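Local coordinates for protein laminin subunit ALPHA-1 (Mus musculus, PDB 2JD4) that forms part of laminin-111, a basement membrane protein, its LG4-5 domain pair probably contributing to attachment at the cell surface, at residues A[20-30]-A[163-171]; A[49-57]-A[192-200]. The protein carries 4 engineered substitutions. One frame throughout, in Å; residues are numbered along the deposited sequence.

How the interactions relate
The centres of interactions 1 and 2 lie about 9 Å apart, and their segments alternate along the chain in the order 20-30, 49-57, 163-171, 192-200. Both reach the same antiparallel sheet, where strands 44-53 and 167-174 are neighbours. Three direct contacts join them: the disulfide between Cys168 SG and Cys193 SG, a probable hydrogen bond of 2.8 Å between Thr53 OG1 and Pro166 O, and the packing of Ala167 CB against Thr53 CB. Interaction 1 pairs strand 22-23 with strand 167-174 in the sheet of the first laminin G-like domain, while interaction 2 holds the chain that runs on into strand 201-204 of the second against that same sheet.

Interaction 1: residues A[20-30]-A[163-171]; sequences GAHQFGLSQNS and HSIPACIGE
His163 meets Gln28 at the base of its ring, Gln28 NE2 coming 3.7 Å from His163 CB; the two side chains cross obliquely although amide and imidazole planes are only 6° apart. The ring's own NE2 is hydrogen-bonded to Ser57. Ser164 is gripped from both ends: its N donates to Gln28 O over 3.0 Å, approaching from above the carbonyl plane, while the anti torsion of its OG to the backbone N (chi1 177°) carries that oxygen to Gly25 N, from which it accepts at 2.8 Å. The hydroxyl proton has two acceptors within reach, Ser30 O and Gly147 O, and so this buried oxygen ties three chain pieces together.

Pro166, centre of an inverse gamma turn, brings its CA to 3.7 Å from Gly25 CA. A CB on Gly25 would clash with Pro166 CA and Ile165 O, one of two reasons for glycine at this close approach; the other is Gly25's own backbone angles. The carbonyl O of Ala167 receives Phe24 N at 2.8 Å in a nearly straight bond (172°) and also lies at the edge of the Phe24 ring.

Cys168 forms a non-hydrogen-bonded pair with Gln23, whose bent side chain brings NE2 to 3.3 Å from Cys168 CB; Cys168 SG rests 3.6 Å from Ala21 CB. Ile169 and His22 exchange both backbone bonds as a hydrogen-bonded pair. On their face of the sheet the side chains of Ile169 and Phe24 cross at about a right angle, with Ile169 CD1 3.8 Å from Phe24 CE1.

Strand 22-23 thus pairs with one side of strand 167-174, whose Cys168 and Gly170 also bond through the backbone to Arg52 and Ser50 of strand 44-53. His22 and Phe24 touch Leu32 of strand 31-35, in the second sheet of the beta sandwich.

Interaction 2: residues A[49-57]-A[192-200]; sequences LSIRTFASS and RCYVVAQEG
Arg52 and Tyr194 supply the direct hydrogen bonds. The guanidinium reaches one carbonyl end-on with two nitrogens, NH1 at 3.0 Å and NH2 at 2.9 Å from Tyr194 O, and this oxygen lies in the guanidinium plane at its edge. With CG anti to the backbone N (chi1 177°) and bends further along, the chain leaves strand 44-53 and carries its charge to the loop. Cutting Arg52 back to an alanine would take away both guanidinium donors to Tyr194 O and is likely to open a gap beside Ala197 CB.

Packing and ring-face contacts come next. The Ala197 methyl lies against the guanidinium, its CB 3.8 Å from Arg52 NH1, and Phe54 turns one ring face to Glu199. Glu199 N sits 3.4 Å above the Phe54 ring plane, over its centre, while Glu199 CB makes a CH-pi contact 4.1 Å from the centroid and 23° off the normal. Ala197 O comes to the ring edge in plane, 3.6 Å from Phe54 CZ.

One water forms the third kind of link, donating to Phe54 O at 3.1 Å and to Glu199 OE2 at 2.8 Å. The carboxylate is held nearly parallel to the ring, 12° between planes.

A cationic group thus meets a peptide carbonyl, not a carboxylate, so these bonds from strand to interdomain chain probably depend more on where the backbone runs than on which side chain Tyr194 carries.

Interaction 1: residues A[20-30]-A[163-171]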
loop_
_atom_site.group_PDB
_atom_site.type_symbol
_atom_site.label_atom_id
_atom_site.label_comp_id
_atom_site.label_asym_id
_atom_site.label_seq_id
_atom_site.Cartn_x
_atom_site.Cartn_y
_atom_site.Cartn_z
ATOM N N GLY A 20 1.888 20.642 -6.018
ATOM C CA GLY A 20 1.729 20.146 -7.374
ATOM C C GLY A 20 2.136 18.697 -7.585
ATOM O O GLY A 20 2.721 18.346 -8.616
ATOM N N ALA A 21 1.846 17.856 -6.601
ATOM C CA ALA A 21 2.168 16.439 -6.710
ATOM C C ALA A 21 1.000 15.666 -6.122
ATOM O O ALA A 21 0.281 16.186 -5.260
ATOM C CB ALA A 21 3.449 16.120 -5.953
ATOM N N HIS A 22 0.808 14.433 -6.580
ATOM C CA HIS A 22 -0.291 13.620 -6.074
ATOM C C HIS A 22 0.170 12.231 -5.624
ATOM O O HIS A 22 1.019 11.609 -6.266
ATOM C CB HIS A 22 -1.369 13.482 -7.161
ATOM C CG HIS A 22 -1.953 14.792 -7.600
ATOM N ND1 HIS A 22 -3.043 15.367 -6.983
ATOM C CD2 HIS A 22 -1.586 15.645 -8.584
ATOM C CE1 HIS A 22 -3.323 16.517 -7.569
ATOM N NE2 HIS A 22 -2.454 16.711 -8.544
ATOM N N GLN A 23 -0.400 11.754 -4.521
ATOM C CA GLN A 23 -0.073 10.433 -4.001
ATOM C C GLN A 23 -1.190 9.477 -4.414
ATOM O O GLN A 23 -2.360 9.752 -4.168
ATOM C CB GLN A 23 0.019 10.447 -2.469
ATOM C CG GLN A 23 0.347 9.076 -1.857
ATOM C CD GLN A 23 1.820 8.715 -1.958
ATOM O OE1 GLN A 23 2.206 7.573 -1.711
ATOM N NE2 GLN A 23 2.652 9.695 -2.311
ATOM N N PHE A 24 -0.823 8.363 -5.036
ATOM C CA PHE A 24 -1.802 7.370 -5.457
ATOM C C PHE A 24 -1.615 6.090 -4.636
ATOM O O PHE A 24 -0.771 6.033 -3.741
ATOM C CB PHE A 24 -1.654 7.074 -6.957
ATOM C CG PHE A 24 -1.872 8.275 -7.832
ATOM C CD1 PHE A 24 -0.815 9.128 -8.140
ATOM C CD2 PHE A 24 -3.143 8.572 -8.327
ATOM C CE1 PHE A 24 -1.019 10.267 -8.931
ATOM C CE2 PHE A 24 -3.359 9.700 -9.114
ATOM C CZ PHE A 24 -2.292 10.552 -9.417
ATOM N N GLY A 25 -2.410 5.068 -4.934
ATOM C CA GLY A 25 -2.291 3.819 -4.201
ATOM C C GLY A 25 -2.947 3.783 -2.825
ATOM O O GLY A 25 -2.817 2.786 -2.118
ATOM N N LEU A 26 -3.643 4.846 -2.428
ATOM C CA LEU A 26 -4.308 4.850 -1.121
ATOM C C LEU A 26 -5.426 3.801 -1.137
ATOM O O LEU A 26 -5.722 3.176 -0.116
ATOM C CB LEU A 26 -4.867 6.240 -0.808
ATOM C CG LEU A 26 -3.783 7.303 -0.589
ATOM C CD1 LEU A 26 -4.432 8.668 -0.575
ATOM C CD2 LEU A 26 -3.034 7.044 0.724
ATOM N N SER A 27 -6.053 3.628 -2.297
ATOM C CA SER A 27 -7.077 2.604 -2.477
ATOM C C SER A 27 -6.654 1.914 -3.772
ATOM O O SER A 27 -5.791 2.423 -4.489
ATOM C CB SER A 27 -8.472 3.214 -2.639
ATOM O OG SER A 27 -8.701 3.614 -3.975
ATOM N N GLN A 28 -7.236 0.760 -4.073
ATOM C CA GLN A 28 -6.877 0.055 -5.300
ATOM C C GLN A 28 -7.337 0.838 -6.534
ATOM O O GLN A 28 -6.905 0.551 -7.657
ATOM C CB GLN A 28 -7.492 -1.355 -5.314
ATOM C CG GLN A 28 -6.926 -2.288 -4.249
ATOM C CD GLN A 28 -6.171 -3.481 -4.831
ATOM O OE1 GLN A 28 -6.760 -4.356 -5.472
ATOM N NE2 GLN A 28 -4.861 -3.519 -4.605
ATOM N N ASN A 29 -8.195 1.833 -6.333
ATOM C CA ASN A 29 -8.686 2.631 -7.461
ATOM C C ASN A 29 -8.417 4.136 -7.394
ATOM O O ASN A 29 -9.164 4.937 -7.957
ATOM C CB ASN A 29 -10.180 2.382 -7.670
ATOM C CG ASN A 29 -10.471 0.954 -8.095
ATOM O OD1 ASN A 29 -10.193 0.552 -9.233
ATOM N ND2 ASN A 29 -11.008 0.173 -7.176
ATOM N N SER A 30 -7.348 4.525 -6.712
ATOM C CA SER A 30 -6.992 5.938 -6.652
ATOM C C SER A 30 -6.543 6.319 -8.062
ATOM O O SER A 30 -5.747 5.606 -8.666
ATOM C CB SER A 30 -5.828 6.164 -5.682
ATOM O OG SER A 30 -6.134 5.683 -4.387
ATOM N N HIS A 163 -4.239 -2.439 -10.553
ATOM C CA HIS A 163 -4.510 -1.691 -9.321
ATOM C C HIS A 163 -3.677 -0.410 -9.314
ATOM O O HIS A 163 -2.708 -0.289 -10.059
ATOM C CB HIS A 163 -4.190 -2.524 -8.066
ATOM C CG HIS A 163 -2.814 -3.114 -8.055
ATOM N ND1 HIS A 163 -2.485 -4.247 -8.768
ATOM C CD2 HIS A 163 -1.679 -2.722 -7.429
ATOM C CE1 HIS A 163 -1.208 -4.527 -8.583
ATOM N NE2 HIS A 163 -0.695 -3.617 -7.774
ATOM N N SER A 164 -4.062 0.539 -8.468
ATOM C CA SER A 164 -3.364 1.821 -8.360
ATOM C C SER A 164 -1.949 1.718 -7.783
ATOM O O SER A 164 -1.718 1.025 -6.793
ATOM C CB SER A 164 -4.196 2.776 -7.501
ATOM O OG SER A 164 -3.521 4.000 -7.314
ATOM N N ILE A 165 -1.004 2.416 -8.411
ATOM C CA ILE A 165 0.391 2.417 -7.965
ATOM C C ILE A 165 0.561 3.236 -6.675
ATOM O O ILE A 165 0.114 4.378 -6.603
ATOM C CB ILE A 165 1.323 3.019 -9.069
ATOM C CG1 ILE A 165 2.784 3.018 -8.611
ATOM C CG2 ILE A 165 0.910 4.445 -9.391
ATOM C CD1 ILE A 165 3.465 1.683 -8.723
ATOM N N PRO A 166 1.189 2.651 -5.636
ATOM C CA PRO A 166 1.395 3.382 -4.379
ATOM C C PRO A 166 2.614 4.272 -4.579
ATOM O O PRO A 166 3.735 3.871 -4.271
ATOM C CB PRO A 166 1.676 2.270 -3.359
ATOM C CG PRO A 166 1.099 1.034 -4.000
ATOM C CD PRO A 166 1.473 1.218 -5.441
ATOM N N ALA A 167 2.399 5.469 -5.116
ATOM C CA ALA A 167 3.509 6.378 -5.368
ATOM C C ALA A 167 3.045 7.816 -5.531
ATOM O O ALA A 167 1.860 8.078 -5.735
ATOM C CB ALA A 167 4.256 5.945 -6.639
ATOM N N CYS A 168 4.005 8.731 -5.453
ATOM C CA CYS A 168 3.756 10.152 -5.632
ATOM C C CYS A 168 4.168 10.472 -7.060
ATOM O O CYS A 168 5.233 10.054 -7.512
ATOM C CB CYS A 168 4.607 10.978 -4.669
ATOM S SG CYS A 168 4.310 12.770 -4.832
ATOM N N ILE A 169 3.325 11.205 -7.774
ATOM C CA ILE A 169 3.637 11.569 -9.146
ATOM C C ILE A 169 3.583 13.085 -9.301
ATOM O O ILE A 169 2.634 13.728 -8.864
ATOM C CB ILE A 169 2.651 10.923 -10.138
ATOM C CG1 ILE A 169 2.718 9.398 -10.024
ATOM C CG2 ILE A 169 3.010 11.329 -11.563
ATOM C CD1 ILE A 169 1.745 8.670 -10.951
ATOM N N GLY A 170 4.620 13.648 -9.905
ATOM C CA GLY A 170 4.663 15.080 -10.102
ATOM C C GLY A 170 3.989 15.457 -11.406
ATOM O O GLY A 170 2.939 14.915 -11.758
ATOM N N GLU A 171 4.610 16.373 -12.138
ATOM C CA GLU A 171 4.061 16.832 -13.403
ATOM C C GLU A 171 4.230 15.769 -14.496
ATOM O O GLU A 171 5.129 14.935 -14.433
ATOM C CB GLU A 171 4.758 18.131 -13.833
ATOM C CG GLU A 171 4.657 19.288 -12.829
ATOM C CD GLU A 171 3.229 19.627 -12.445
ATOM O OE1 GLU A 171 2.327 19.483 -13.297
ATOM O OE2 GLU A 171 3.002 20.051 -11.289
#

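Interaction 2: residues A[49-57]-A[192-200]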
loop_
_atom_site.group_PDB
_atom_site.type_symbol
_atom_site.label_atom_id
_atom_site.label_comp_id
_atom_site.label_asym_id
_atom_site.label_seq_id
_atom_site.Cartn_x
_atom_site.Cartn_y
_atom_site.Cartn_z
ATOM N N LEU A 49 7.325 11.951 -17.074
ATOM C CA LEU A 49 6.793 12.210 -15.737
ATOM C C LEU A 49 7.858 11.928 -14.688
ATOM O O LEU A 49 8.896 11.366 -14.997
ATOM C CB LEU A 49 5.557 11.335 -15.490
ATOM C CG LEU A 49 5.694 9.813 -15.611
ATOM C CD1 LEU A 49 6.222 9.237 -14.299
ATOM C CD2 LEU A 49 4.345 9.203 -15.943
ATOM N N SER A 50 7.609 12.346 -13.451
ATOM C CA SER A 50 8.552 12.099 -12.360
ATOM C C SER A 50 7.808 11.242 -11.344
ATOM O O SER A 50 6.627 11.468 -11.084
ATOM C CB SER A 50 9.011 13.416 -11.721
ATOM O OG SER A 50 7.914 14.132 -11.176
ATOM N N ILE A 51 8.493 10.256 -10.776
ATOM C CA ILE A 51 7.854 9.363 -9.829
ATOM C C ILE A 51 8.746 9.022 -8.642
ATOM O O ILE A 51 9.970 9.012 -8.748
ATOM C CB ILE A 51 7.413 8.069 -10.556
ATOM C CG1 ILE A 51 6.542 7.204 -9.641
ATOM C CG2 ILE A 51 8.641 7.307 -11.032
ATOM C CD1 ILE A 51 5.804 6.100 -10.386
ATOM N N ARG A 52 8.110 8.768 -7.504
ATOM C CA ARG A 52 8.803 8.419 -6.267
ATOM C C ARG A 52 7.975 7.322 -5.597
ATOM O O ARG A 52 6.788 7.521 -5.327
ATOM C CB ARG A 52 8.889 9.637 -5.351
ATOM C CG ARG A 52 9.533 9.346 -4.023
ATOM C CD ARG A 52 8.634 9.840 -2.913
ATOM N NE ARG A 52 9.050 11.134 -2.421
ATOM C CZ ARG A 52 8.335 11.878 -1.589
ATOM N NH1 ARG A 52 7.152 11.459 -1.156
ATOM N NH2 ARG A 52 8.817 13.040 -1.186
ATOM N N THR A 53 8.599 6.186 -5.301
ATOM C CA THR A 53 7.860 5.064 -4.719
ATOM C C THR A 53 8.707 4.002 -4.001
ATOM O O THR A 53 9.913 3.901 -4.208
ATOM C CB THR A 53 7.065 4.357 -5.836
ATOM O OG1 THR A 53 6.303 3.276 -5.292
ATOM C CG2 THR A 53 8.025 3.816 -6.899
ATOM N N PHE A 54 8.049 3.211 -3.155
ATOM C CA PHE A 54 8.695 2.112 -2.433
ATOM C C PHE A 54 7.987 0.820 -2.863
ATOM O O PHE A 54 8.393 -0.278 -2.482
ATOM C CB PHE A 54 8.523 2.251 -0.910
ATOM C CG PHE A 54 9.307 3.380 -0.292
ATOM C CD1 PHE A 54 8.678 4.572 0.058
ATOM C CD2 PHE A 54 10.664 3.229 -0.016
ATOM C CE1 PHE A 54 9.387 5.598 0.681
ATOM C CE2 PHE A 54 11.384 4.247 0.607
ATOM C CZ PHE A 54 10.746 5.433 0.957
ATOM N N ALA A 55 6.930 0.966 -3.662
ATOM C CA ALA A 55 6.121 -0.169 -4.097
ATOM C C ALA A 55 6.756 -1.121 -5.102
ATOM O O ALA A 55 7.707 -0.780 -5.795
ATOM C CB ALA A 55 4.789 0.339 -4.649
ATOM N N SER A 56 6.210 -2.324 -5.189
ATOM C CA SER A 56 6.745 -3.294 -6.131
ATOM C C SER A 56 5.894 -3.374 -7.398
ATOM O O SER A 56 6.391 -3.767 -8.450
ATOM C CB SER A 56 6.842 -4.678 -5.478
ATOM O OG SER A 56 5.555 -5.234 -5.274
ATOM N N SER A 57 4.621 -2.993 -7.312
ATOM C CA SER A 57 3.751 -3.073 -8.487
ATOM C C SER A 57 2.626 -2.048 -8.528
ATOM O O SER A 57 2.183 -1.545 -7.486
ATOM C CB SER A 57 3.128 -4.466 -8.573
ATOM O OG SER A 57 2.187 -4.653 -7.526
ATOM N N ARG A 192 -2.224 14.047 -0.905
ATOM C CA ARG A 192 -0.961 14.770 -1.080
ATOM C C ARG A 192 0.239 13.933 -0.666
ATOM O O ARG A 192 0.101 12.966 0.080
ATOM C CB ARG A 192 -0.997 16.054 -0.252
ATOM C CG ARG A 192 -2.267 16.853 -0.454
ATOM C CD ARG A 192 -2.708 17.504 0.846
ATOM N NE ARG A 192 -2.352 18.913 0.903
ATOM C CZ ARG A 192 -2.593 19.698 1.947
ATOM N NH1 ARG A 192 -3.186 19.210 3.026
ATOM N NH2 ARG A 192 -2.259 20.977 1.901
ATOM N N CYS A 193 1.420 14.309 -1.152
ATOM C CA CYS A 193 2.645 13.589 -0.833
ATOM C C CYS A 193 3.452 14.320 0.229
ATOM O O CYS A 193 3.535 15.548 0.212
ATOM C CB CYS A 193 3.541 13.477 -2.061
ATOM S SG CYS A 193 2.716 13.069 -3.621
ATOM N N TYR A 194 4.063 13.564 1.134
ATOM C CA TYR A 194 4.900 14.155 2.171
ATOM C C TYR A 194 6.203 14.592 1.493
ATOM O O TYR A 194 6.675 13.932 0.556
ATOM C CB TYR A 194 5.201 13.122 3.268
ATOM C CG TYR A 194 4.001 12.725 4.101
ATOM C CD1 TYR A 194 3.507 11.418 4.078
ATOM C CD2 TYR A 194 3.362 13.655 4.922
ATOM C CE1 TYR A 194 2.407 11.052 4.858
ATOM C CE2 TYR A 194 2.262 13.298 5.701
ATOM C CZ TYR A 194 1.792 12.001 5.665
ATOM O OH TYR A 194 0.703 11.657 6.434
ATOM N N VAL A 195 6.774 15.709 1.939
ATOM C CA VAL A 195 8.030 16.190 1.363
ATOM C C VAL A 195 9.057 15.077 1.500
ATOM O O VAL A 195 9.863 14.849 0.600
ATOM C CB VAL A 195 8.543 17.466 2.099
ATOM C CG1 VAL A 195 9.960 17.821 1.645
ATOM C CG2 VAL A 195 7.610 18.627 1.810
ATOM N N VAL A 196 9.007 14.382 2.630
ATOM C CA VAL A 196 9.913 13.270 2.918
ATOM C C VAL A 196 9.093 12.077 3.407
ATOM O O VAL A 196 8.328 12.202 4.364
ATOM C CB VAL A 196 10.923 13.627 4.031
ATOM C CG1 VAL A 196 11.869 12.461 4.253
ATOM C CG2 VAL A 196 11.697 14.879 3.662
ATOM N N ALA A 197 9.262 10.922 2.760
ATOM C CA ALA A 197 8.517 9.724 3.141
ATOM C C ALA A 197 9.414 8.498 3.305
ATOM O O ALA A 197 10.563 8.486 2.857
ATOM C CB ALA A 197 7.432 9.431 2.101
ATOM N N GLN A 198 8.872 7.478 3.964
ATOM C CA GLN A 198 9.578 6.225 4.193
ATOM C C GLN A 198 8.588 5.096 3.925
ATOM O O GLN A 198 7.380 5.315 3.957
ATOM C CB GLN A 198 10.106 6.157 5.634
ATOM C CG GLN A 198 9.055 6.273 6.741
ATOM C CD GLN A 198 9.674 6.216 8.144
ATOM O OE1 GLN A 198 10.417 5.294 8.466
ATOM N NE2 GLN A 198 9.363 7.208 8.975
ATOM N N GLU A 199 9.084 3.897 3.647
ATOM C CA GLU A 199 8.188 2.782 3.365
ATOM C C GLU A 199 7.253 2.486 4.534
ATOM O O GLU A 199 7.705 2.309 5.668
ATOM C CB GLU A 199 8.982 1.522 3.028
ATOM C CG GLU A 199 8.089 0.325 2.714
ATOM C CD GLU A 199 8.865 -0.874 2.218
ATOM O OE1 GLU A 199 10.114 -0.831 2.260
ATOM O OE2 GLU A 199 8.226 -1.859 1.794
ATOM N N GLY A 200 5.954 2.427 4.246
ATOM C CA GLY A 200 4.971 2.147 5.282
ATOM C C GLY A 200 3.612 2.816 5.129
ATOM O O GLY A 200 3.386 3.624 4.224
HETATM O O HOH W 1 6.496 -1.584 -0.432
#